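Local coordinates for coatomer subunit delta (Saccharomyces cerevisiae, PDB 5FJZ), which binds Dsl1 through the mu-homology domain described here and, as part of coatomer, probably serves retrograde Golgi-to-ER transport of dilysine-tagged proteins, at residues A[160-165]-A[186-191]; A[153-158]-A[220-225]; A[54-59]-A[242-247]; A[42-47]-A[95-100]. One frame throughout, in Å; residues are numbered along the deposited sequence. Where two conformers were deposited one is given.

Contact 1 of 4, residues A[160-165]-A[186-191]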
loop_
_atom_site.group_PDB
_atom_site.type_symbol
_atom_site.label_atom_id
_atom_site.label_comp_id
_atom_site.label_asym_id
_atom_site.label_seq_id
_atom_site.Cartn_x
_atom_site.Cartn_y
_atom_site.Cartn_z
ATOM N N PRO A 160 14.423 17.212 -1.134
ATOM C CA PRO A 160 14.600 16.080 -0.153
ATOM C C PRO A 160 15.853 16.109 0.762
ATOM O O PRO A 160 16.565 15.106 0.914
ATOM C CB PRO A 160 14.615 14.881 -1.025
ATOM C CG PRO A 160 15.241 15.391 -2.285
ATOM C CD PRO A 160 14.666 16.766 -2.491
ATOM N N VAL A 161 16.005 17.222 1.460
ATOM C CA VAL A 161 17.126 17.434 2.344
ATOM C C VAL A 161 16.566 18.102 3.563
ATOM O O VAL A 161 15.461 18.656 3.535
ATOM C CB VAL A 161 18.267 18.243 1.677
ATOM C CG1 VAL A 161 18.877 17.480 0.558
ATOM C CG2 VAL A 161 17.806 19.574 1.216
ATOM N N PHE A 162 17.295 18.009 4.661
ATOM C CA PHE A 162 16.869 18.644 5.909
ATOM C C PHE A 162 18.059 19.459 6.444
ATOM O O PHE A 162 18.876 18.899 7.193
ATOM C CB PHE A 162 16.548 17.556 6.986
ATOM C CG PHE A 162 15.349 16.706 6.653
ATOM C CD1 PHE A 162 15.472 15.686 5.741
ATOM C CD2 PHE A 162 14.125 17.016 7.131
ATOM C CE1 PHE A 162 14.367 14.946 5.350
ATOM C CE2 PHE A 162 13.004 16.319 6.729
ATOM C CZ PHE A 162 13.130 15.268 5.851
ATOM N N PRO A 163 18.208 20.709 6.013
ATOM C CA PRO A 163 19.505 21.336 6.287
ATOM C C PRO A 163 19.573 21.876 7.705
ATOM O O PRO A 163 18.542 22.257 8.244
ATOM C CB PRO A 163 19.564 22.487 5.268
ATOM C CG PRO A 163 18.174 22.685 4.775
ATOM C CD PRO A 163 17.428 21.415 4.968
ATOM N N GLN A 164 20.775 21.898 8.280
ATOM C CA GLN A 164 21.022 22.576 9.574
ATOM C C GLN A 164 20.619 24.056 9.416
ATOM O O GLN A 164 19.693 24.530 10.091
ATOM C CB GLN A 164 22.496 22.366 10.017
ATOM C CG GLN A 164 22.832 20.929 10.387
ATOM C CD GLN A 164 22.232 20.518 11.737
ATOM O OE1 GLN A 164 22.634 21.013 12.808
ATOM N NE2 GLN A 164 21.295 19.573 11.696
ATOM N N GLU A 165 21.162 24.724 8.399
ATOM C CA GLU A 165 20.964 26.195 8.229
ATOM C C GLU A 165 19.628 26.507 7.563
ATOM O O GLU A 165 19.200 25.743 6.724
ATOM C CB GLU A 165 22.123 26.707 7.366
ATOM C CG GLU A 165 22.248 28.211 7.177
ATOM C CD GLU A 165 22.686 28.943 8.431
ATOM O OE1 GLU A 165 23.170 28.306 9.402
ATOM O OE2 GLU A 165 22.571 30.196 8.433
ATOM N N GLN A 186 3.097 15.953 3.283
ATOM C CA GLN A 186 2.797 15.012 2.172
ATOM C C GLN A 186 4.061 14.678 1.342
ATOM O O GLN A 186 4.039 13.766 0.553
ATOM C CB GLN A 186 1.769 15.624 1.192
ATOM C CG GLN A 186 0.344 15.661 1.705
ATOM C CD GLN A 186 0.182 16.663 2.842
ATOM O OE1 GLN A 186 0.318 17.877 2.639
ATOM N NE2 GLN A 186 -0.106 16.166 4.050
ATOM N N GLU A 187 5.125 15.477 1.439
ATOM C CA GLU A 187 6.374 15.175 0.760
ATOM C C GLU A 187 7.496 15.291 1.758
ATOM O O GLU A 187 7.468 16.125 2.664
ATOM C CB GLU A 187 6.646 16.118 -0.441
ATOM C CG GLU A 187 5.618 16.054 -1.572
ATOM C CD GLU A 187 5.471 14.670 -2.240
ATOM O OE1 GLU A 187 6.395 13.806 -2.117
ATOM O OE2 GLU A 187 4.390 14.455 -2.891
ATOM N N MET A 188 8.493 14.475 1.602
ATOM C CA MET A 188 9.599 14.475 2.501
ATOM C C MET A 188 10.669 15.528 2.130
ATOM O O MET A 188 11.202 15.524 1.020
ATOM C CB MET A 188 10.259 13.123 2.432
ATOM C CG MET A 188 11.408 12.972 3.433
ATOM S SD MET A 188 12.698 11.866 2.850
ATOM C CE MET A 188 11.714 10.403 2.415
ATOM N N GLY A 189 11.072 16.324 3.119
ATOM C CA GLY A 189 12.219 17.264 2.954
ATOM C C GLY A 189 11.760 18.652 3.290
ATOM O O GLY A 189 10.907 18.852 4.148
ATOM N N THR A 190 12.358 19.623 2.618
ATOM C CA THR A 190 12.109 21.026 2.870
ATOM C C THR A 190 11.239 21.628 1.751
ATOM O O THR A 190 11.521 21.451 0.591
ATOM C CB THR A 190 13.467 21.731 2.953
ATOM O OG1 THR A 190 14.275 21.066 3.947
ATOM C CG2 THR A 190 13.285 23.215 3.264
ATOM N N SER A 191 10.190 22.342 2.127
ATOM C CA SER A 191 9.150 22.772 1.214
ATOM C C SER A 191 9.067 24.292 1.152
ATOM O O SER A 191 9.021 24.987 2.191
ATOM C CB SER A 191 7.774 22.232 1.565
ATOM O OG SER A 191 7.760 20.809 1.408
#

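Contact 2 of 4, residues A[153-158]-A[220-225]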
loop_
_atom_site.group_PDB
_atom_site.type_symbol
_atom_site.label_atom_id
_atom_site.label_comp_id
_atom_site.label_asym_id
_atom_site.label_seq_id
_atom_site.Cartn_x
_atom_site.Cartn_y
_atom_site.Cartn_z
ATOM N N ALA A 153 -2.422 28.669 -7.641
ATOM C CA ALA A 153 -2.164 29.336 -6.375
ATOM C C ALA A 153 -1.488 28.376 -5.421
ATOM O O ALA A 153 -1.723 27.150 -5.511
ATOM C CB ALA A 153 -3.457 29.832 -5.773
ATOM N N ASP A 154 -0.623 28.888 -4.563
ATOM C CA ASP A 154 0.008 28.068 -3.502
ATOM C C ASP A 154 0.644 26.807 -4.021
ATOM O O ASP A 154 0.394 25.678 -3.518
ATOM C CB ASP A 154 -1.050 27.736 -2.396
ATOM C CG ASP A 154 -1.558 28.995 -1.670
ATOM O OD1 ASP A 154 -0.854 30.016 -1.639
ATOM O OD2 ASP A 154 -2.665 28.964 -1.114
ATOM N N VAL A 155 1.566 26.958 -4.956
ATOM C CA VAL A 155 2.380 25.864 -5.516
ATOM C C VAL A 155 3.615 25.604 -4.629
ATOM O O VAL A 155 4.296 26.525 -4.196
ATOM C CB VAL A 155 2.828 26.250 -6.897
ATOM C CG1 VAL A 155 3.675 25.175 -7.586
ATOM C CG2 VAL A 155 1.623 26.624 -7.746
ATOM N N ILE A 156 3.843 24.355 -4.310
ATOM C CA ILE A 156 4.833 23.943 -3.351
ATOM C C ILE A 156 5.916 23.110 -4.006
ATOM O O ILE A 156 5.660 22.089 -4.695
ATOM C CB ILE A 156 4.187 23.220 -2.169
ATOM C CG1 ILE A 156 3.246 24.226 -1.481
ATOM C CG2 ILE A 156 5.258 22.816 -1.177
ATOM C CD1 ILE A 156 2.455 23.647 -0.338
ATOM N N PHE A 157 7.148 23.575 -3.848
ATOM C CA PHE A 157 8.333 22.802 -4.269
ATOM C C PHE A 157 9.043 22.159 -3.086
ATOM O O PHE A 157 9.284 22.842 -2.058
ATOM C CB PHE A 157 9.310 23.752 -5.012
ATOM C CG PHE A 157 8.688 24.438 -6.186
ATOM C CD1 PHE A 157 7.945 25.626 -5.983
ATOM C CD2 PHE A 157 8.873 23.973 -7.445
ATOM C CE1 PHE A 157 7.313 26.243 -7.061
ATOM C CE2 PHE A 157 8.266 24.564 -8.531
ATOM C CZ PHE A 157 7.519 25.732 -8.330
ATOM N N THR A 158 9.332 20.882 -3.190
ATOM C CA THR A 158 9.951 20.124 -2.078
ATOM C C THR A 158 11.303 19.592 -2.531
ATOM O O THR A 158 11.442 18.978 -3.556
ATOM C CB THR A 158 9.022 19.006 -1.510
ATOM O OG1 THR A 158 7.870 19.700 -1.061
ATOM C CG2 THR A 158 9.717 18.274 -0.363
ATOM N N MET A 220 13.343 16.608 -6.947
ATOM C CA MET A 220 12.572 17.739 -6.484
ATOM C C MET A 220 11.111 17.532 -6.916
ATOM O O MET A 220 10.838 17.241 -8.080
ATOM C CB MET A 220 13.104 19.044 -7.121
ATOM C CG MET A 220 14.557 19.334 -6.800
ATOM S SD MET A 220 15.144 20.891 -7.511
ATOM C CE MET A 220 16.859 20.848 -6.974
ATOM N N THR A 221 10.184 17.741 -5.995
ATOM C CA THR A 221 8.798 17.471 -6.242
ATOM C C THR A 221 8.027 18.756 -6.249
ATOM O O THR A 221 8.288 19.679 -5.445
ATOM C CB THR A 221 8.222 16.551 -5.155
ATOM O OG1 THR A 221 8.870 15.294 -5.235
ATOM C CG2 THR A 221 6.762 16.320 -5.350
ATOM N N VAL A 222 7.038 18.835 -7.093
ATOM C CA VAL A 222 6.116 19.969 -7.102
ATOM C C VAL A 222 4.673 19.517 -6.763
ATOM O O VAL A 222 4.242 18.416 -7.198
ATOM C CB VAL A 222 6.128 20.727 -8.420
ATOM C CG1 VAL A 222 5.647 19.870 -9.554
ATOM C CG2 VAL A 222 5.222 21.937 -8.344
ATOM N N SER A 223 3.980 20.361 -6.014
ATOM C CA SER A 223 2.619 20.086 -5.572
ATOM C C SER A 223 1.729 21.276 -5.898
ATOM O O SER A 223 2.033 22.417 -5.469
ATOM C CB SER A 223 2.665 19.826 -4.049
ATOM O OG SER A 223 1.376 19.509 -3.528
ATOM N N PHE A 224 0.636 21.014 -6.621
ATOM C CA PHE A 224 -0.350 21.990 -6.964
ATOM C C PHE A 224 -1.714 21.359 -7.191
ATOM O O PHE A 224 -1.854 20.142 -7.353
ATOM C CB PHE A 224 0.049 22.780 -8.211
ATOM C CG PHE A 224 0.224 21.919 -9.483
ATOM C CD1 PHE A 224 -0.876 21.450 -10.215
ATOM C CD2 PHE A 224 1.502 21.527 -9.889
ATOM C CE1 PHE A 224 -0.709 20.714 -11.357
ATOM C CE2 PHE A 224 1.658 20.746 -11.040
ATOM C CZ PHE A 224 0.555 20.356 -11.759
ATOM N N GLN A 225 -2.733 22.184 -7.073
ATOM C CA GLN A 225 -4.111 21.733 -7.147
ATOM C C GLN A 225 -4.938 22.935 -7.494
ATOM O O GLN A 225 -4.865 23.947 -6.808
ATOM C CB GLN A 225 -4.536 21.106 -5.794
ATOM C CG GLN A 225 -5.939 20.460 -5.720
ATOM C CD GLN A 225 -6.278 19.746 -4.407
ATOM O OE1 GLN A 225 -7.437 19.448 -4.166
ATOM N NE2 GLN A 225 -5.276 19.459 -3.565
HETATM O O HOH W 1 -4.530 26.651 -7.605
HETATM O O HOH W 2 -2.079 25.226 -7.380
HETATM O O HOH W 3 6.047 19.705 -3.350
#

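Contact 3 of 4, residues A[54-59]-A[242-247]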
loop_
_atom_site.group_PDB
_atom_site.type_symbol
_atom_site.label_atom_id
_atom_site.label_comp_id
_atom_site.label_asym_id
_atom_site.label_seq_id
_atom_site.Cartn_x
_atom_site.Cartn_y
_atom_site.Cartn_z
ATOM N N SER A 54 -31.773 9.513 -13.270
ATOM C CA SER A 54 -31.219 10.528 -14.136
ATOM C C SER A 54 -30.133 9.948 -14.994
ATOM O O SER A 54 -29.585 8.851 -14.735
ATOM C CB SER A 54 -30.721 11.690 -13.280
ATOM O OG SER A 54 -29.886 11.188 -12.222
ATOM N N ASN A 55 -29.868 10.622 -16.109
ATOM C CA ASN A 55 -28.803 10.268 -16.982
ATOM C C ASN A 55 -28.003 11.507 -17.329
ATOM O O ASN A 55 -28.519 12.628 -17.324
ATOM C CB ASN A 55 -29.278 9.691 -18.326
ATOM C CG ASN A 55 -29.852 8.272 -18.241
ATOM O OD1 ASN A 55 -29.853 7.570 -17.196
ATOM N ND2 ASN A 55 -30.384 7.863 -19.350
ATOM N N LEU A 56 -26.702 11.335 -17.554
ATOM C CA LEU A 56 -25.798 12.499 -17.756
ATOM C C LEU A 56 -25.435 12.495 -19.205
ATOM O O LEU A 56 -25.130 11.460 -19.716
ATOM C CB LEU A 56 -24.478 12.288 -16.984
ATOM C CG LEU A 56 -24.361 12.585 -15.494
ATOM C CD1 LEU A 56 -25.606 12.404 -14.661
ATOM C CD2 LEU A 56 -23.148 11.872 -14.895
ATOM N N LYS A 57 -25.502 13.657 -19.863
ATOM C CA LYS A 57 -25.056 13.756 -21.253
ATOM C C LYS A 57 -23.739 14.482 -21.238
ATOM O O LYS A 57 -23.663 15.593 -20.761
ATOM C CB LYS A 57 -26.031 14.537 -22.145
ATOM C CG LYS A 57 -27.143 13.699 -22.741
ATOM C CD LYS A 57 -28.053 14.555 -23.637
ATOM C CE LYS A 57 -29.386 13.867 -23.930
ATOM N NZ LYS A 57 -30.401 14.883 -24.327
ATOM N N LEU A 58 -22.699 13.836 -21.750
ATOM C CA LEU A 58 -21.409 14.504 -21.806
ATOM C C LEU A 58 -21.414 15.522 -22.930
ATOM O O LEU A 58 -22.131 15.338 -23.901
ATOM C CB LEU A 58 -20.338 13.488 -22.048
ATOM C CG LEU A 58 -20.235 12.284 -21.047
ATOM C CD1 LEU A 58 -19.095 11.393 -21.310
ATOM C CD2 LEU A 58 -20.127 12.752 -19.622
ATOM N N ALA A 59 -20.544 16.525 -22.830
ATOM C CA ALA A 59 -20.424 17.595 -23.865
ATOM C C ALA A 59 -20.108 17.024 -25.243
ATOM O O ALA A 59 -19.423 15.990 -25.430
ATOM C CB ALA A 59 -19.353 18.599 -23.530
ATOM N N GLN A 242 -22.955 18.353 -20.741
ATOM C CA GLN A 242 -23.899 19.139 -21.587
ATOM C C GLN A 242 -25.230 19.330 -20.906
ATOM O O GLN A 242 -25.787 20.413 -20.857
ATOM C CB GLN A 242 -24.128 18.269 -22.777
ATOM C CG GLN A 242 -25.183 18.733 -23.697
ATOM C CD GLN A 242 -24.483 18.725 -25.027
ATOM O OE1 GLN A 242 -24.685 17.839 -25.845
ATOM N NE2 GLN A 242 -23.503 19.680 -25.196
ATOM N N SER A 243 -25.759 18.242 -20.361
ATOM C CA SER A 243 -26.968 18.365 -19.592
ATOM C C SER A 243 -27.120 17.123 -18.724
ATOM O O SER A 243 -26.429 16.086 -18.888
ATOM C CB SER A 243 -28.206 18.475 -20.482
ATOM O OG SER A 243 -28.267 17.315 -21.315
ATOM N N VAL A 244 -28.081 17.248 -17.826
ATOM C CA VAL A 244 -28.575 16.118 -17.082
ATOM C C VAL A 244 -30.123 16.050 -17.320
ATOM O O VAL A 244 -30.814 17.060 -17.261
ATOM C CB VAL A 244 -28.274 16.306 -15.589
ATOM C CG1 VAL A 244 -28.849 15.111 -14.803
ATOM C CG2 VAL A 244 -26.776 16.384 -15.305
ATOM N N VAL A 245 -30.626 14.825 -17.410
ATOM C CA VAL A 245 -31.871 14.541 -17.986
ATOM C C VAL A 245 -32.499 13.362 -17.215
ATOM O O VAL A 245 -31.801 12.501 -16.719
ATOM C CB VAL A 245 -31.452 14.236 -19.461
ATOM C CG1 VAL A 245 -31.799 12.851 -19.950
ATOM C CG2 VAL A 245 -31.700 15.412 -20.375
ATOM N N MET A 246 -33.820 13.311 -17.193
ATOM C CA MET A 246 -34.560 12.155 -16.703
ATOM C C MET A 246 -34.241 10.978 -17.569
ATOM O O MET A 246 -34.190 11.120 -18.796
ATOM C CB MET A 246 -36.076 12.444 -16.724
ATOM C CG MET A 246 -36.543 13.369 -15.621
ATOM S SD MET A 246 -36.460 12.505 -14.035
ATOM C CE MET A 246 -37.884 11.388 -14.162
ATOM N N ALA A 247 -34.022 9.821 -16.942
ATOM C CA ALA A 247 -33.609 8.641 -17.652
ATOM C C ALA A 247 -34.695 8.205 -18.620
ATOM O O ALA A 247 -34.398 7.651 -19.666
ATOM C CB ALA A 247 -33.270 7.491 -16.718
#

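Contact 4 of 4, residues A[42-47]-A[95-100]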
loop_
_atom_site.group_PDB
_atom_site.type_symbol
_atom_site.label_atom_id
_atom_site.label_comp_id
_atom_site.label_asym_id
_atom_site.label_seq_id
_atom_site.Cartn_x
_atom_site.Cartn_y
_atom_site.Cartn_z
ATOM N N LEU A 42 -14.963 10.717 -13.383
ATOM C CA LEU A 42 -16.171 11.449 -13.296
ATOM C C LEU A 42 -17.009 10.853 -12.156
ATOM O O LEU A 42 -17.354 9.695 -12.195
ATOM C CB LEU A 42 -16.873 11.298 -14.634
ATOM C CG LEU A 42 -17.965 12.334 -14.634
ATOM C CD1 LEU A 42 -18.272 12.939 -15.958
ATOM C CD2 LEU A 42 -19.199 11.701 -14.113
ATOM N N GLU A 43 -17.263 11.645 -11.119
ATOM C CA GLU A 43 -17.996 11.230 -9.943
ATOM C C GLU A 43 -19.340 11.938 -9.909
ATOM O O GLU A 43 -19.462 13.144 -10.226
ATOM C CB GLU A 43 -17.242 11.591 -8.683
ATOM C CG GLU A 43 -16.000 10.758 -8.475
ATOM C CD GLU A 43 -15.233 11.124 -7.216
ATOM O OE1 GLU A 43 -15.605 12.083 -6.511
ATOM O OE2 GLU A 43 -14.240 10.451 -6.939
ATOM N N LEU A 44 -20.352 11.194 -9.520
ATOM C CA LEU A 44 -21.705 11.683 -9.354
ATOM C C LEU A 44 -22.141 11.579 -7.898
ATOM O O LEU A 44 -21.966 10.523 -7.307
ATOM C CB LEU A 44 -22.619 10.803 -10.283
ATOM C CG LEU A 44 -24.113 11.060 -10.229
ATOM C CD1 LEU A 44 -24.382 12.480 -10.646
ATOM C CD2 LEU A 44 -24.830 10.053 -11.142
ATOM N N ARG A 45 -22.660 12.666 -7.341
ATOM C CA ARG A 45 -23.275 12.703 -6.032
ATOM C C ARG A 45 -24.733 13.127 -6.241
ATOM O O ARG A 45 -25.041 14.172 -6.866
ATOM C CB ARG A 45 -22.587 13.630 -5.108
ATOM C CG ARG A 45 -21.250 13.189 -4.522
ATOM C CD ARG A 45 -20.532 14.329 -3.813
ATOM N NE ARG A 45 -21.334 14.959 -2.761
ATOM C CZ ARG A 45 -21.003 16.081 -2.088
ATOM N NH1 ARG A 45 -19.886 16.695 -2.366
ATOM N NH2 ARG A 45 -21.787 16.580 -1.147
ATOM N N ILE A 46 -25.626 12.351 -5.676
ATOM C CA ILE A 46 -27.029 12.668 -5.656
ATOM C C ILE A 46 -27.612 12.620 -4.251
ATOM O O ILE A 46 -27.412 11.660 -3.518
ATOM C CB ILE A 46 -27.822 11.745 -6.566
ATOM C CG1 ILE A 46 -27.267 11.858 -7.989
ATOM C CG2 ILE A 46 -29.287 12.166 -6.580
ATOM C CD1 ILE A 46 -27.907 10.930 -8.968
ATOM N N ASN A 47 -28.295 13.686 -3.840
ATOM C CA ASN A 47 -28.804 13.708 -2.487
ATOM C C ASN A 47 -30.290 13.993 -2.415
ATOM O O ASN A 47 -30.812 14.157 -1.331
ATOM C CB ASN A 47 -27.982 14.640 -1.610
ATOM C CG ASN A 47 -28.201 16.096 -1.913
ATOM O OD1 ASN A 47 -29.038 16.503 -2.758
ATOM N ND2 ASN A 47 -27.540 16.890 -1.134
ATOM N N LYS A 95 -33.156 0.272 -12.342
ATOM C CA LYS A 95 -32.601 0.784 -11.092
ATOM C C LYS A 95 -32.363 2.260 -11.150
ATOM O O LYS A 95 -32.534 2.855 -12.182
ATOM C CB LYS A 95 -31.323 0.017 -10.777
ATOM C CG LYS A 95 -31.596 -1.144 -9.841
ATOM C CD LYS A 95 -30.961 -2.410 -10.358
ATOM C CE LYS A 95 -31.110 -3.560 -9.362
ATOM N NZ LYS A 95 -32.515 -4.030 -9.213
ATOM N N ALA A 96 -31.973 2.859 -10.034
ATOM C CA ALA A 96 -31.694 4.290 -9.988
ATOM C C ALA A 96 -30.373 4.475 -9.283
ATOM O O ALA A 96 -29.840 3.521 -8.682
ATOM C CB ALA A 96 -32.753 5.004 -9.214
ATOM N N PHE A 97 -29.811 5.678 -9.354
ATOM C CA PHE A 97 -28.545 5.905 -8.675
ATOM C C PHE A 97 -28.736 6.001 -7.189
ATOM O O PHE A 97 -29.669 6.653 -6.711
ATOM C CB PHE A 97 -27.882 7.211 -9.160
ATOM C CG PHE A 97 -27.266 7.103 -10.527
ATOM C CD1 PHE A 97 -26.131 6.389 -10.713
ATOM C CD2 PHE A 97 -27.835 7.729 -11.590
ATOM C CE1 PHE A 97 -25.539 6.265 -11.959
ATOM C CE2 PHE A 97 -27.263 7.640 -12.834
ATOM C CZ PHE A 97 -26.093 6.961 -13.010
ATOM N N PRO A 98 -27.864 5.380 -6.419
ATOM C CA PRO A 98 -27.897 5.754 -5.018
ATOM C C PRO A 98 -27.951 7.254 -4.751
ATOM O O PRO A 98 -27.153 8.002 -5.292
ATOM C CB PRO A 98 -26.560 5.135 -4.461
ATOM C CG PRO A 98 -26.277 4.058 -5.383
ATOM C CD PRO A 98 -26.725 4.528 -6.729
ATOM N N ALA A 99 -28.858 7.664 -3.868
ATOM C CA ALA A 99 -29.187 9.026 -3.629
ATOM C C ALA A 99 -29.025 9.429 -2.186
ATOM O O ALA A 99 -29.717 10.317 -1.722
ATOM C CB ALA A 99 -30.626 9.285 -4.135
ATOM N N ASN A 100 -28.022 8.860 -1.506
ATOM C CA ASN A 100 -27.590 9.354 -0.199
ATOM C C ASN A 100 -26.192 10.018 -0.214
ATOM O O ASN A 100 -25.378 9.817 0.709
ATOM C CB ASN A 100 -27.659 8.233 0.819
ATOM C CG ASN A 100 -29.093 7.778 1.112
ATOM O OD1 ASN A 100 -29.864 8.474 1.718
ATOM N ND2 ASN A 100 -29.427 6.597 0.682
HETATM O O HOH W 4 -24.986 9.797 -4.614
#

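Contact 1 of 4, residues A[160-165]-A[186-191]
Thr190 OG1 donates a 2.7 Å hydrogen bond to Val161 O, and a second hydrogen bond ties the same hydroxyl to Gln102 of the second subunit. The donor does not meet the carbonyl flat: it is tilted 32° out of the C=O plane. Chi1 of Thr190 (-55°) puts OG1 beside its own backbone N, on the flank that looks at Val161, and there it also touches Pro163 CD at 3.3 Å. Where the loop 160-165 crosses Gly189, the backbones come close, with Pro160 CA 4.1 Å from Gly189 CA. A side chain at Gly189 would run into Pro160 CA and, at these backbone angles, into the preceding carbonyl as well. Its bare CA instead sits over one face of the Phe162 ring, a CH-pi contact with 4.1 Å to the centroid. Met188 comes to the same ring at its edge, CG lying in the ring plane 3.8 Å from Phe162 CZ. Phe162 also packs against Pro98 of the second subunit and an aromatic side chain of the bound peptide. One hydroxyl thus links the loop, the start of strand 190-194 and a neighbouring subunit, while the lack of a side chain at Gly189 lets the Phe162 ring come down over its CA, beside the peptide.

Contact 2 of 4, residues A[153-158]-A[220-225]
Val155 CG1 and Val222 CG2 meet at 3.7 Å on the tightly packed face of this antiparallel strand pair. The same Val222 methyl lies over a face of the Phe157 ring, 4.0 Å from CE2. It gets there because CG2 is anti to the backbone N, while CG1 takes the place between N and the carbonyl carbon (chi1 64°). Phe157 and Val222, a non-hydrogen-bonded pair, are both buried, with Ile142 and Tyr144 of strand 137-146 against the ring, so this face belongs to the interior between sheets. The other face carries Ile156, Thr158, Thr221 and Ser223 and is looser and wetter. Ile156 and Ser223 form a hydrogen-bonded pair, with Ile156 N to Ser223 O at 2.9 Å and nearly straight (171°); Thr158 and Thr221 form the next. On this side a water donates to Ile156 O (2.8 Å) and Thr221 O (3.1 Å) and also bonds to Thr158 OG1, whose other partner is Ser191 OG. Asp154 and Val155 both face Ile194 of strand 190-194, a G1 bulge; at this end two waters bridge Ala153 and Gln225. Ile156 O and Thr221 O each accept a strand N-H and a water proton, while methyl and ring contacts close the side with Val155, Phe157 and Val222.

Contact 3 of 4, residues A[54-59]-A[242-247]
Lys57 O meets two consecutive N-H groups, those of Gln242 and Ser243, in a classic beta bulge at one end of the antiparallel pairing of strands 54-58 and 241-246. The bond from Gln242 N is 2.8 Å long; the one from Ser243 N is weak at 3.4 Å. Beyond the bulge the register is regular, Lys57 N bonding to Ser243 O and Asn55 N to Val245 O, the latter nearly along the C=O axis. The Lys57 side chain starts over its partner: CB lies 3.6 Å from Ser243 O and nearly as close to Ser243 OG. CG stays beside that hydroxyl, and CD comes to 3.6 Å from OG. The chain then runs on, extended, and crosses Val245 so that NZ ends 4.2 Å from CG2 of that residue. On this same face Asn55 lays its amide group against Ala247, CG standing 3.8 Å from the Ala247 CB. Replacing Asn55 by an alanine takes the amide away and would probably open a gap beside the Ala247 methyl, leaving the end of strand 241-246 less firmly covered. The opposite face of this small sheet turns inward, onto Ile17 of strand 15-27 and Leu42 of strand 33-46. There Leu56 and Val244 lie side by side, with Leu56 CD1 4.2 Å from Val244 CG2.

Contact 4 of 4, residues A[42-47]-A[95-100]
At the site of the bound Dsl1 peptide, the loop 95-100 packs onto the end of strand 33-46, and Phe97 meets Leu44 and Ile46 there. Leu44 CD2 stands almost exactly above the middle of the Phe97 ring, 3.6 Å from the centroid and 3° off the normal, a CH-pi contact that reaches all six ring carbons about equally. Leu44 can present that methyl because its CG is anti to the backbone N (chi1 176°). Ile46 takes the root of the phenylalanine, with CD1 3.7 Å from Phe97 CB, while its other branch, CG2, rests 4.0 Å from Ala99 CB. In the mu-homology fold this places the loop between strands 87-88 and 104-113 against the end of strand 33-46, next to strand 54-58; Ser54 touches both Phe97 and Ile46. An alanine in place of Phe97 removes the ring, which would probably leave a gap over Leu44 CD2 and deprive an aromatic side chain of the peptide of a packing partner. The backbones approach without a direct hydrogen bond: Ala99 CA makes a CA-H...O contact of 3.2 Å with Ile46 O. A water takes the Ile46 N-H at 2.8 Å and lies 2.9 Å from Pro98 O, to which it can donate.

The contacts fall into two pairs, on opposite sides of the centre of an elongated domain. Contacts 3 and 4, with centres about 13 Å apart, touch through Ser54, Ile46 and Phe97, where the small three-stranded sheet meets strand 33-46. Contacts 1 and 2, about 14 Å apart between centres, lie on the neighbouring strands 155-159 (contact 2) and 190-194 (contact 1), and Ser191 OG probably hydrogen-bonds to Thr158 OG1. Contact 3 lies about 47 Å from contact 1, centre to centre, yet its segments enclose both contacts 1 and 2 along the chain; contact 4 closes before either opens. Contacts 1, 2 and 4 reach the same long sheet. In the assembly contacts 1 and 4 meet across subunits, beside the bound peptide.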